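Local coordinates for protein Sec-alkylsulfatase (Pseudomonas sp., PDB 4AXH) that hydrolyses (R)-secondary-alkyl sulfates with inversion of configuration, giving (S)-alcohols and sulfate at a zinc-dependent site of the metallo-beta-lactamase type, at residues 61-66 and 109-114; 67-72 and 160-165; 115-120 and 125-130; 133-138 and 154-159. One frame throughout, in Å; residues are numbered along the deposited sequence. Where two conformers were deposited one is given.

Contact 1: residues 61-66 and 109-114; sequences EAAKRG and AQLNNI
The peptide plane joining Ala63 to Lys64 is the flat group of this contact, and the CG2 methyl of Ile114 lies over one of its faces, 3.4 Å from Ala63 O and 3.7 Å from Ala63 C. The rest of the meeting is aliphatic. The other branch of Ile114 ends beside the helix, its CD1 3.7 Å from Ala63 CB. With CG1 anti to the carbonyl carbon (chi1 -61°) and CG2 anti to the backbone N, the branches part: CG2 meets backbone, and CD1 meets the side chains of Ala63 and Lys64. At the solvent-exposed border the extended chain of Lys64 crosses Ile114 at about a right angle, its CG 4.1 Å from Ile114 CD1. Leu111 adds a methyl from one turn earlier, with its CD2 4.1 Å from Ala63 CB. Phe60, on the same helix as Ala63, is touched by both Leu111 and Ile114 and enlarges the apolar patch. Small alanine at the meeting point allows close approach, the CA atoms of Ala63 and Ile114 being 6.4 Å apart. The contact illustrates a helix, 58-64, packed against the type I beta turn Leu111-Ile114 that leads from helix 103-111 towards strand 116-119 of the metallo-beta-lactamase sheet.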
loop_
_atom_site.group_PDB
_atom_site.type_symbol
_atom_site.label_atom_id
_atom_site.label_comp_id
_atom_site.label_asym_id
_atom_site.label_seq_id
_atom_site.Cartn_x
_atom_site.Cartn_y
_atom_site.Cartn_z
ATOM N N GLU A 61 -33.656 -16.723 -8.564
ATOM C CA GLU A 61 -34.239 -17.846 -7.843
ATOM C C GLU A 61 -33.641 -17.894 -6.444
ATOM O O GLU A 61 -34.377 -18.103 -5.489
ATOM C CB GLU A 61 -34.017 -19.184 -8.585
ATOM C CG GLU A 61 -34.990 -20.280 -8.155
ATOM C CD GLU A 61 -34.474 -21.711 -8.211
ATOM O OE1 GLU A 61 -34.329 -22.254 -9.333
ATOM O OE2 GLU A 61 -34.238 -22.298 -7.127
ATOM N N ALA A 62 -32.311 -17.694 -6.324
ATOM C CA ALA A 62 -31.623 -17.727 -5.027
ATOM C C ALA A 62 -31.975 -16.511 -4.129
ATOM O O ALA A 62 -31.932 -16.613 -2.924
ATOM C CB ALA A 62 -30.149 -17.817 -5.230
ATOM N N ALA A 63 -32.355 -15.396 -4.712
ATOM C CA ALA A 63 -32.726 -14.246 -3.922
ATOM C C ALA A 63 -34.178 -14.335 -3.438
ATOM O O ALA A 63 -34.433 -13.992 -2.293
ATOM C CB ALA A 63 -32.497 -12.956 -4.714
ATOM N N LYS A 64 -35.125 -14.782 -4.297
ATOM C CA LYS A 64 -36.557 -14.857 -3.991
ATOM C C LYS A 64 -36.918 -16.038 -3.100
ATOM O O LYS A 64 -38.006 -16.042 -2.502
ATOM C CB LYS A 64 -37.385 -14.878 -5.281
ATOM C CG LYS A 64 -37.319 -13.567 -6.082
ATOM C CD LYS A 64 -37.885 -13.711 -7.475
ATOM C CE LYS A 64 -37.912 -12.410 -8.216
ATOM N NZ LYS A 64 -38.387 -12.599 -9.612
ATOM N N ARG A 65 -35.998 -17.024 -2.982
ATOM C CA ARG A 65 -36.164 -18.235 -2.196
ATOM C C ARG A 65 -36.120 -17.944 -0.734
ATOM O O ARG A 65 -35.188 -17.286 -0.255
ATOM C CB ARG A 65 -35.111 -19.309 -2.599
ATOM C CG ARG A 65 -35.258 -20.654 -1.895
ATOM C CD ARG A 65 -34.487 -21.792 -2.545
ATOM N NE ARG A 65 -34.570 -23.002 -1.720
ATOM C CZ ARG A 65 -33.756 -24.056 -1.798
ATOM N NH1 ARG A 65 -32.785 -24.092 -2.704
ATOM N NH2 ARG A 65 -33.895 -25.074 -0.958
ATOM N N GLY A 66 -37.103 -18.484 -0.026
ATOM C CA GLY A 66 -37.220 -18.337 1.416
ATOM C C GLY A 66 -37.961 -17.094 1.874
ATOM O O GLY A 66 -38.162 -16.929 3.075
ATOM N N ALA A 109 -28.897 -4.485 -9.660
ATOM C CA ALA A 109 -29.805 -3.519 -9.049
ATOM C C ALA A 109 -31.113 -4.202 -8.687
ATOM O O ALA A 109 -31.563 -4.069 -7.559
ATOM C CB ALA A 109 -30.056 -2.350 -10.002
ATOM N N GLN A 110 -31.661 -5.006 -9.616
ATOM C CA GLN A 110 -32.910 -5.761 -9.464
ATOM C C GLN A 110 -32.825 -6.800 -8.396
ATOM O O GLN A 110 -33.806 -7.002 -7.687
ATOM C CB GLN A 110 -33.345 -6.428 -10.776
ATOM C CG GLN A 110 -33.867 -5.460 -11.828
ATOM C CD GLN A 110 -34.362 -6.230 -13.014
ATOM O OE1 GLN A 110 -33.583 -6.783 -13.791
ATOM N NE2 GLN A 110 -35.668 -6.343 -13.129
ATOM N N LEU A 111 -31.676 -7.478 -8.294
ATOM C CA LEU A 111 -31.453 -8.509 -7.294
ATOM C C LEU A 111 -31.428 -7.881 -5.906
ATOM O O LEU A 111 -32.085 -8.364 -4.992
ATOM C CB LEU A 111 -30.145 -9.261 -7.597
ATOM C CG LEU A 111 -30.191 -10.335 -8.710
ATOM C CD1 LEU A 111 -28.813 -10.611 -9.274
ATOM C CD2 LEU A 111 -30.763 -11.607 -8.211
ATOM N N ASN A 112 -30.733 -6.753 -5.777
ATOM C CA ASN A 112 -30.562 -5.994 -4.534
ATOM C C ASN A 112 -31.858 -5.359 -4.024
ATOM O O ASN A 112 -31.875 -4.797 -2.923
ATOM C CB ASN A 112 -29.417 -4.961 -4.687
ATOM C CG ASN A 112 -28.037 -5.569 -4.641
ATOM O OD1 ASN A 112 -27.811 -6.575 -3.973
ATOM N ND2 ASN A 112 -27.071 -4.960 -5.327
ATOM N N ASN A 113 -32.935 -5.461 -4.820
ATOM C CA ASN A 113 -34.277 -4.978 -4.509
ATOM C C ASN A 113 -35.054 -6.041 -3.756
ATOM O O ASN A 113 -36.045 -5.712 -3.092
ATOM C CB ASN A 113 -35.033 -4.601 -5.769
ATOM C CG ASN A 113 -34.661 -3.298 -6.381
ATOM O OD1 ASN A 113 -34.249 -3.232 -7.528
ATOM N ND2 ASN A 113 -34.950 -2.231 -5.712
ATOM N N ILE A 114 -34.620 -7.323 -3.860
ATOM C CA ILE A 114 -35.262 -8.441 -3.158
ATOM C C ILE A 114 -34.955 -8.306 -1.669
ATOM O O ILE A 114 -33.947 -8.829 -1.184
ATOM C CB ILE A 114 -35.010 -9.851 -3.801
ATOM C CG1 ILE A 114 -35.563 -9.890 -5.249
ATOM C CG2 ILE A 114 -35.697 -10.964 -2.992
ATOM C CD1 ILE A 114 -34.622 -10.435 -6.304
#

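Contact 2: residues 67-72 and 160-165; sequences LIAPFS and LDLYFQ
Ala69 and Leu162 bring the two backbones closest, their CA atoms 7.8 Å apart, where a bent edge strand passes a helix that lies over one face of its sheet. Leu162 does all the bridging from the helix side. With CG anti to the backbone N (chi1 174°), its isobutyl group forks towards the strand: CD1 comes to 3.9 Å from Ala69 CB, and CD2 approaches Phe71 CB more loosely, at 4.5 Å. Ala69 and Phe71 both start their side chains towards the helix, whereas Pro70 between them starts its side chain away from the helix and contributes little more than its carbonyl, with Pro70 O 4.5 Å from Leu162 CD1. This alternation is that of an extended strand, but it is interrupted just before: Ile68 and Ala69 both face Leu117 of the neighbouring strand, a classic beta bulge at the corner of the chain. In the metallo-beta-lactamase fold, helices cover the outer faces of two sheets, and here helix 153-164 covers the border of one of them, where 67-70 is the outermost strand. Leu162 also touches Leu117 and Leu130, and Phe71 reaches Leu130 and Met86, so the leucine is part of a wider apolar layer. Towards the C-terminal end of the helix, Leu162 O accepts a hydrogen bond from His166 ND1, and the side chains of Ile68 and Ala69 rest on His166 as well.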
loop_
_atom_site.group_PDB
_atom_site.type_symbol
_atom_site.label_atom_id
_atom_site.label_comp_id
_atom_site.label_asym_id
_atom_site.label_seq_id
_atom_site.Cartn_x
_atom_site.Cartn_y
_atom_site.Cartn_z
ATOM N N LEU A 67 -38.388 -16.225 0.933
ATOM C CA LEU A 67 -39.096 -14.981 1.230
ATOM C C LEU A 67 -40.348 -15.248 2.024
ATOM O O LEU A 67 -41.296 -15.872 1.526
ATOM C CB LEU A 67 -39.398 -14.137 -0.032
ATOM C CG LEU A 67 -40.179 -12.816 0.191
ATOM C CD1 LEU A 67 -39.381 -11.824 0.991
ATOM C CD2 LEU A 67 -40.557 -12.184 -1.092
ATOM N N ILE A 68 -40.318 -14.804 3.289
ATOM C CA ILE A 68 -41.403 -14.909 4.252
ATOM C C ILE A 68 -42.220 -13.618 4.222
ATOM O O ILE A 68 -43.451 -13.679 4.155
ATOM C CB ILE A 68 -40.823 -15.227 5.649
ATOM C CG1 ILE A 68 -40.518 -16.724 5.767
ATOM C CG2 ILE A 68 -41.757 -14.758 6.793
ATOM C CD1 ILE A 68 -39.419 -16.983 6.623
ATOM N N ALA A 69 -41.528 -12.455 4.284
ATOM C CA ALA A 69 -42.133 -11.138 4.320
ATOM C C ALA A 69 -41.310 -10.131 3.558
ATOM O O ALA A 69 -40.160 -9.881 3.927
ATOM C CB ALA A 69 -42.289 -10.677 5.757
ATOM N N PRO A 70 -41.877 -9.515 2.496
ATOM C CA PRO A 70 -41.116 -8.495 1.762
ATOM C C PRO A 70 -41.011 -7.173 2.519
ATOM O O PRO A 70 -41.705 -6.941 3.506
ATOM C CB PRO A 70 -41.907 -8.321 0.459
ATOM C CG PRO A 70 -43.092 -9.224 0.548
ATOM C CD PRO A 70 -43.240 -9.679 1.945
ATOM N N PHE A 71 -40.128 -6.304 2.051
ATOM C CA PHE A 71 -39.946 -4.972 2.603
ATOM C C PHE A 71 -39.805 -4.058 1.425
ATOM O O PHE A 71 -38.941 -4.293 0.574
ATOM C CB PHE A 71 -38.701 -4.885 3.514
ATOM C CG PHE A 71 -38.423 -3.467 3.981
ATOM C CD1 PHE A 71 -39.067 -2.947 5.102
ATOM C CD2 PHE A 71 -37.578 -2.631 3.259
ATOM C CE1 PHE A 71 -38.840 -1.629 5.513
ATOM C CE2 PHE A 71 -37.386 -1.299 3.651
ATOM C CZ PHE A 71 -38.004 -0.815 4.783
ATOM N N SER A 72 -40.637 -3.010 1.369
ATOM C CA SER A 72 -40.614 -2.040 0.251
ATOM C C SER A 72 -40.792 -0.582 0.722
ATOM O O SER A 72 -40.788 0.341 -0.104
ATOM C CB SER A 72 -41.647 -2.414 -0.824
ATOM O OG SER A 72 -42.684 -3.287 -0.383
ATOM N N LEU A 160 -35.072 -6.511 13.224
ATOM C CA LEU A 160 -35.570 -7.271 14.362
ATOM C C LEU A 160 -37.110 -7.137 14.514
ATOM O O LEU A 160 -37.764 -8.108 14.890
ATOM C CB LEU A 160 -34.851 -6.762 15.598
ATOM C CG LEU A 160 -34.389 -7.790 16.589
ATOM C CD1 LEU A 160 -33.122 -8.458 16.147
ATOM C CD2 LEU A 160 -34.170 -7.136 17.942
ATOM N N ASP A 161 -37.688 -5.968 14.179
ATOM C CA ASP A 161 -39.136 -5.740 14.241
ATOM C C ASP A 161 -39.881 -6.625 13.238
ATOM O O ASP A 161 -40.906 -7.248 13.599
ATOM C CB ASP A 161 -39.494 -4.252 14.002
ATOM C CG ASP A 161 -39.423 -3.334 15.220
ATOM O OD1 ASP A 161 -39.391 -3.858 16.365
ATOM O OD2 ASP A 161 -39.493 -2.088 15.037
ATOM N N LEU A 162 -39.359 -6.664 11.971
ATOM C CA LEU A 162 -39.867 -7.433 10.837
ATOM C C LEU A 162 -39.768 -8.910 11.147
ATOM O O LEU A 162 -40.712 -9.636 10.858
ATOM C CB LEU A 162 -39.105 -7.069 9.553
ATOM C CG LEU A 162 -39.393 -7.858 8.265
ATOM C CD1 LEU A 162 -40.823 -7.689 7.809
ATOM C CD2 LEU A 162 -38.428 -7.434 7.163
ATOM N N TYR A 163 -38.677 -9.338 11.797
ATOM C CA TYR A 163 -38.485 -10.717 12.226
ATOM C C TYR A 163 -39.517 -11.113 13.282
ATOM O O TYR A 163 -40.101 -12.207 13.194
ATOM C CB TYR A 163 -37.073 -10.932 12.786
ATOM C CG TYR A 163 -36.867 -12.291 13.417
ATOM C CD1 TYR A 163 -36.549 -13.407 12.640
ATOM C CD2 TYR A 163 -36.969 -12.465 14.797
ATOM C CE1 TYR A 163 -36.348 -14.664 13.221
ATOM C CE2 TYR A 163 -36.786 -13.720 15.389
ATOM C CZ TYR A 163 -36.474 -14.817 14.596
ATOM O OH TYR A 163 -36.288 -16.052 15.164
ATOM N N PHE A 164 -39.723 -10.256 14.300
ATOM C CA PHE A 164 -40.682 -10.578 15.363
ATOM C C PHE A 164 -42.129 -10.590 14.885
ATOM O O PHE A 164 -42.949 -11.296 15.466
ATOM C CB PHE A 164 -40.460 -9.717 16.622
ATOM C CG PHE A 164 -39.166 -10.024 17.341
ATOM C CD1 PHE A 164 -38.770 -11.347 17.565
ATOM C CD2 PHE A 164 -38.368 -8.994 17.839
ATOM C CE1 PHE A 164 -37.586 -11.631 18.237
ATOM C CE2 PHE A 164 -37.167 -9.277 18.493
ATOM C CZ PHE A 164 -36.782 -10.595 18.690
ATOM N N GLN A 165 -42.431 -9.870 13.781
ATOM C CA GLN A 165 -43.770 -9.853 13.194
ATOM C C GLN A 165 -44.167 -11.214 12.567
ATOM O O GLN A 165 -45.356 -11.419 12.283
ATOM C CB GLN A 165 -43.888 -8.737 12.166
ATOM C CG GLN A 165 -44.406 -7.443 12.756
ATOM C CD GLN A 165 -43.962 -6.233 11.976
ATOM O OE1 GLN A 165 -43.331 -5.322 12.520
ATOM N NE2 GLN A 165 -44.293 -6.186 10.687
#

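Contact 3: residues 115-120 and 125-130; sequences AGLFEV and YQVRGL
Strands 116-119 and 125-128 run antiparallel, with axes 4.7 Å apart at closest and N-to-C directions 155° from one another. Gly116 with Arg128 and Phe118 with Gln126 are hydrogen-bonded pairs, each exchanging two backbone bonds; Leu117 with Val127 and Glu119 with Tyr125 are the non-hydrogen-bonded pairs between and beyond them. Gly116 N to Arg128 O, at 2.8 Å, is nearly linear, while the bonds of the Phe118-Gln126 pair are more bent, Gln126 N meeting Phe118 O at an N-H...O angle of 140°. On one face of this beta hairpin, the guanidinium of Arg128 lies flat over the ring of Phe118: Arg128 CZ is 3.8 Å from the ring centroid and the planes are 14° apart, a stacked cation-pi pair. The arginine chain bends at chi3, which brings its end over the neighbouring strand, onto the diagonal partner Phe118. Gln126 O lies at the edge of the same ring, in its plane. The hairpin belongs to the antiparallel part of the metallo-beta-lactamase sheet, in which strand 67-70 adjoins one side and strand 135-138 the other. The opposite face is largely apolar. Leu117 CD1 stands 3.9 Å from both Tyr125 CB and Val127 CG2, and helix 153-164 covers this side, with Tyr163 on Leu117 and Ala159 on Val127. Glu119 runs alongside Tyr125, pointing the same way, its CG 3.6 Å from Tyr125 CE2. At the hairpin's other end, Gly129 adopts a positive phi, and its O accepts a hydrogen bond from Trp84 NE1.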
loop_
_atom_site.group_PDB
_atom_site.type_symbol
_atom_site.label_atom_id
_atom_site.label_comp_id
_atom_site.label_asym_id
_atom_site.label_seq_id
_atom_site.Cartn_x
_atom_site.Cartn_y
_atom_site.Cartn_z
ATOM N N ALA A 115 -35.800 -7.498 -0.982
ATOM C CA ALA A 115 -35.654 -7.142 0.437
ATOM C C ALA A 115 -36.696 -7.785 1.345
ATOM O O ALA A 115 -37.816 -8.083 0.905
ATOM C CB ALA A 115 -35.696 -5.633 0.604
ATOM N N GLY A 116 -36.311 -7.992 2.603
ATOM C CA GLY A 116 -37.213 -8.545 3.602
ATOM C C GLY A 116 -36.642 -9.612 4.507
ATOM O O GLY A 116 -35.429 -9.641 4.774
ATOM N N LEU A 117 -37.555 -10.463 5.039
ATOM C CA LEU A 117 -37.218 -11.564 5.940
ATOM C C LEU A 117 -37.241 -12.825 5.126
ATOM O O LEU A 117 -38.149 -13.005 4.325
ATOM C CB LEU A 117 -38.191 -11.641 7.153
ATOM C CG LEU A 117 -38.000 -12.828 8.123
ATOM C CD1 LEU A 117 -36.682 -12.754 8.842
ATOM C CD2 LEU A 117 -39.189 -12.976 9.067
ATOM N N PHE A 118 -36.234 -13.688 5.307
ATOM C CA PHE A 118 -36.098 -14.904 4.524
ATOM C C PHE A 118 -35.663 -16.078 5.358
ATOM O O PHE A 118 -34.674 -15.964 6.086
ATOM C CB PHE A 118 -35.009 -14.700 3.446
ATOM C CG PHE A 118 -35.155 -13.545 2.499
ATOM C CD1 PHE A 118 -34.695 -12.280 2.842
ATOM C CD2 PHE A 118 -35.667 -13.740 1.222
ATOM C CE1 PHE A 118 -34.813 -11.217 1.953
ATOM C CE2 PHE A 118 -35.798 -12.674 0.341
ATOM C CZ PHE A 118 -35.349 -11.422 0.703
ATOM N N GLU A 119 -36.299 -17.253 5.165
ATOM C CA GLU A 119 -35.858 -18.493 5.817
ATOM C C GLU A 119 -34.761 -19.125 4.957
ATOM O O GLU A 119 -34.895 -19.168 3.746
ATOM C CB GLU A 119 -37.027 -19.471 5.986
ATOM C CG GLU A 119 -36.763 -20.657 6.901
ATOM C CD GLU A 119 -37.976 -21.538 7.143
ATOM O OE1 GLU A 119 -38.675 -21.896 6.165
ATOM O OE2 GLU A 119 -38.220 -21.890 8.320
ATOM N N VAL A 120 -33.671 -19.563 5.572
ATOM C CA VAL A 120 -32.582 -20.250 4.889
ATOM C C VAL A 120 -32.824 -21.738 5.131
ATOM O O VAL A 120 -32.793 -22.549 4.211
ATOM C CB VAL A 120 -31.182 -19.806 5.384
ATOM C CG1 VAL A 120 -30.060 -20.616 4.714
ATOM C CG2 VAL A 120 -30.969 -18.305 5.186
ATOM N N TYR A 125 -32.841 -17.660 9.799
ATOM C CA TYR A 125 -33.404 -16.597 8.987
ATOM C C TYR A 125 -32.394 -15.490 8.684
ATOM O O TYR A 125 -31.297 -15.443 9.255
ATOM C CB TYR A 125 -34.674 -16.024 9.643
ATOM C CG TYR A 125 -35.698 -17.086 9.967
ATOM C CD1 TYR A 125 -35.576 -17.876 11.107
ATOM C CD2 TYR A 125 -36.778 -17.321 9.126
ATOM C CE1 TYR A 125 -36.477 -18.903 11.372
ATOM C CE2 TYR A 125 -37.721 -18.307 9.420
ATOM C CZ TYR A 125 -37.558 -19.105 10.536
ATOM O OH TYR A 125 -38.459 -20.105 10.818
ATOM N N GLN A 126 -32.764 -14.604 7.757
ATOM C CA GLN A 126 -31.916 -13.520 7.346
ATOM C C GLN A 126 -32.770 -12.327 6.987
ATOM O O GLN A 126 -33.833 -12.486 6.372
ATOM C CB GLN A 126 -31.086 -13.981 6.148
ATOM C CG GLN A 126 -29.701 -13.374 6.067
ATOM C CD GLN A 126 -28.752 -14.232 5.256
ATOM O OE1 GLN A 126 -27.515 -14.296 5.703
ATOM N NE2 GLN A 126 -29.089 -14.765 4.188
ATOM N N VAL A 127 -32.324 -11.134 7.401
ATOM C CA VAL A 127 -32.963 -9.879 7.045
ATOM C C VAL A 127 -31.987 -9.220 6.107
ATOM O O VAL A 127 -30.821 -8.956 6.466
ATOM C CB VAL A 127 -33.352 -8.958 8.233
ATOM C CG1 VAL A 127 -34.063 -7.698 7.728
ATOM C CG2 VAL A 127 -34.235 -9.693 9.243
ATOM N N ARG A 128 -32.457 -9.018 4.876
ATOM C CA ARG A 128 -31.689 -8.425 3.791
ATOM C C ARG A 128 -32.446 -7.244 3.218
ATOM O O ARG A 128 -33.677 -7.270 3.175
ATOM C CB ARG A 128 -31.493 -9.472 2.671
ATOM C CG ARG A 128 -30.904 -10.794 3.125
ATOM C CD ARG A 128 -30.109 -11.464 2.042
ATOM N NE ARG A 128 -30.937 -11.915 0.929
ATOM C CZ ARG A 128 -31.559 -13.089 0.870
ATOM N NH1 ARG A 128 -31.461 -13.961 1.875
ATOM N NH2 ARG A 128 -32.292 -13.396 -0.172
ATOM N N GLY A 129 -31.716 -6.241 2.747
ATOM C CA GLY A 129 -32.317 -5.077 2.101
ATOM C C GLY A 129 -32.950 -4.028 2.989
ATOM O O GLY A 129 -33.662 -3.142 2.507
ATOM N N LEU A 130 -32.711 -4.105 4.293
ATOM C CA LEU A 130 -33.247 -3.105 5.208
ATOM C C LEU A 130 -32.077 -2.237 5.670
ATOM O O LEU A 130 -32.239 -1.455 6.599
ATOM C CB LEU A 130 -33.960 -3.801 6.385
ATOM C CG LEU A 130 -35.454 -4.112 6.201
ATOM C CD1 LEU A 130 -35.665 -5.363 5.400
ATOM C CD2 LEU A 130 -36.119 -4.334 7.519
#

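Contact 4: residues 133-138 and 154-159; sequences ANMTII and ETARAA
Met135 meets the helix through its terminal methyl: CE lies 3.7 Å from Ala159 CB and 3.5 Å from Ala156 O, while Met135 SD follows at 4.1 Å from Ala159 CB. This is the helix-on-sheet packing of an alpha/beta layer in the metallo-beta-lactamase fold, where helix 153-164 belongs to the crossover between the parallel neighbours 144-147 and 172-176 and lies across the adjoining antiparallel strand 135-138. Two alanines one turn apart present a low surface, and the long thioether spans what separates strand from helix. It does so because CG is anti to the backbone N (chi1 -176°) and the chain stays extended until chi3 (-74°), which turns CE onto Ala159 CB and Ala156 O. The more distant Ala156 CB, 4.4 Å from Met135 CE, completes this first shell. Around it, Leu160 and Leu146 also touch Met135, and Ala159 packs on Leu150. Ile137 starts its side chain towards the same helix and meets Tyr163, whereas Thr136, between the two, bonds through OG1 to Gln354. Farther out, Asp131 connects the two segments by its carboxylate: OD1 is hydrogen-bonded to Thr155 OG1 of the helix, and OD2 to the backbone N of Ala133.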
loop_
_atom_site.group_PDB
_atom_site.type_symbol
_atom_site.label_atom_id
_atom_site.label_comp_id
_atom_site.label_asym_id
_atom_site.label_seq_id
_atom_site.Cartn_x
_atom_site.Cartn_y
_atom_site.Cartn_z
ATOM N N ALA A 133 -26.011 -3.841 4.777
ATOM C CA ALA A 133 -25.644 -5.209 5.143
ATOM C C ALA A 133 -26.857 -6.093 5.540
ATOM O O ALA A 133 -27.998 -5.646 5.485
ATOM C CB ALA A 133 -24.592 -5.190 6.235
ATOM N N ASN A 134 -26.592 -7.355 5.889
ATOM C CA ASN A 134 -27.580 -8.342 6.306
ATOM C C ASN A 134 -27.369 -8.719 7.762
ATOM O O ASN A 134 -26.240 -8.634 8.286
ATOM C CB ASN A 134 -27.462 -9.644 5.456
ATOM C CG ASN A 134 -27.530 -9.471 3.958
ATOM O OD1 ASN A 134 -28.052 -8.478 3.411
ATOM N ND2 ASN A 134 -27.013 -10.456 3.262
ATOM N N MET A 135 -28.468 -9.193 8.397
ATOM C CA MET A 135 -28.482 -9.694 9.770
ATOM C C MET A 135 -28.907 -11.172 9.684
ATOM O O MET A 135 -29.969 -11.490 9.144
ATOM C CB MET A 135 -29.492 -8.878 10.622
ATOM C CG MET A 135 -29.528 -9.246 12.119
ATOM S SD MET A 135 -31.003 -8.607 12.986
ATOM C CE MET A 135 -30.591 -6.826 13.103
ATOM N N THR A 136 -28.079 -12.058 10.188
ATOM C CA THR A 136 -28.409 -13.480 10.242
ATOM C C THR A 136 -29.021 -13.767 11.637
ATOM O O THR A 136 -28.413 -13.424 12.656
ATOM C CB THR A 136 -27.162 -14.312 9.996
ATOM O OG1 THR A 136 -26.562 -13.927 8.743
ATOM C CG2 THR A 136 -27.446 -15.807 10.065
ATOM N N ILE A 137 -30.232 -14.339 11.670
ATOM C CA ILE A 137 -30.903 -14.678 12.921
ATOM C C ILE A 137 -30.993 -16.184 13.110
ATOM O O ILE A 137 -31.762 -16.834 12.414
ATOM C CB ILE A 137 -32.281 -13.994 13.104
ATOM C CG1 ILE A 137 -32.173 -12.482 12.945
ATOM C CG2 ILE A 137 -32.853 -14.362 14.479
ATOM C CD1 ILE A 137 -33.367 -11.824 12.338
ATOM N N ILE A 138 -30.216 -16.724 14.052
ATOM C CA ILE A 138 -30.214 -18.148 14.411
ATOM C C ILE A 138 -31.128 -18.281 15.622
ATOM O O ILE A 138 -30.966 -17.550 16.606
ATOM C CB ILE A 138 -28.797 -18.710 14.739
ATOM C CG1 ILE A 138 -27.712 -18.206 13.791
ATOM C CG2 ILE A 138 -28.794 -20.222 14.808
ATOM C CD1 ILE A 138 -26.273 -18.260 14.409
ATOM N N GLU A 154 -31.418 2.304 14.012
ATOM C CA GLU A 154 -32.762 2.339 13.407
ATOM C C GLU A 154 -32.995 1.165 12.477
ATOM O O GLU A 154 -34.081 0.588 12.499
ATOM C CB GLU A 154 -33.047 3.690 12.693
ATOM C CG GLU A 154 -32.900 4.926 13.573
ATOM C CD GLU A 154 -31.485 5.458 13.640
ATOM O OE1 GLU A 154 -30.561 4.749 13.183
ATOM O OE2 GLU A 154 -31.291 6.574 14.167
ATOM N N THR A 155 -31.965 0.779 11.691
ATOM C CA THR A 155 -32.064 -0.369 10.793
ATOM C C THR A 155 -32.032 -1.692 11.556
ATOM O O THR A 155 -32.873 -2.568 11.301
ATOM C CB THR A 155 -31.206 -0.218 9.516
ATOM O OG1 THR A 155 -29.834 -0.076 9.857
ATOM C CG2 THR A 155 -31.648 0.955 8.642
ATOM N N ALA A 156 -31.144 -1.802 12.561
ATOM C CA ALA A 156 -31.065 -2.969 13.454
ATOM C C ALA A 156 -32.420 -3.246 14.096
ATOM O O ALA A 156 -32.902 -4.379 14.082
ATOM C CB ALA A 156 -30.040 -2.716 14.535
ATOM N N ARG A 157 -33.056 -2.186 14.602
ATOM C CA ARG A 157 -34.381 -2.232 15.222
ATOM C C ARG A 157 -35.454 -2.649 14.228
ATOM O O ARG A 157 -36.257 -3.522 14.541
ATOM C CB ARG A 157 -34.723 -0.864 15.877
ATOM C CG ARG A 157 -35.931 -0.869 16.788
ATOM C CD ARG A 157 -35.668 -1.488 18.149
ATOM N NE ARG A 157 -35.764 -2.954 18.146
ATOM C CZ ARG A 157 -36.905 -3.621 18.203
ATOM N NH1 ARG A 157 -38.063 -2.963 18.262
ATOM N NH2 ARG A 157 -36.908 -4.950 18.172
ATOM N N ALA A 158 -35.461 -2.048 13.035
ATOM C CA ALA A 158 -36.430 -2.388 12.001
ATOM C C ALA A 158 -36.306 -3.845 11.532
ATOM O O ALA A 158 -37.324 -4.505 11.367
ATOM C CB ALA A 158 -36.316 -1.418 10.834
ATOM N N ALA A 159 -35.071 -4.343 11.330
ATOM C CA ALA A 159 -34.800 -5.731 10.918
ATOM C C ALA A 159 -35.393 -6.738 11.930
ATOM O O ALA A 159 -36.147 -7.658 11.562
ATOM C CB ALA A 159 -33.305 -5.941 10.820
#

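Overall arrangement
Contacts 2, 3 and 4 share one mixed sheet, whereas contact 1 lies at its margin. Contact 3 is its buried backbone ladder, the only one of the four with hydrogen bonds between its segments and the only one with a cation-pi pair. Contacts 2 and 4 both set helix 153-164 on that sheet by apolar methyls, contact 4 wholly buried, contact 2 partly exposed at the edge strand. Contact 1 is also aliphatic and only partly buried. Backbone pairing joins them: Gly66 O to Glu119 N links contacts 1 and 3, Ala69 O to Leu117 N links 2 and 3, and Val127 N to Met135 O links 3 and 4.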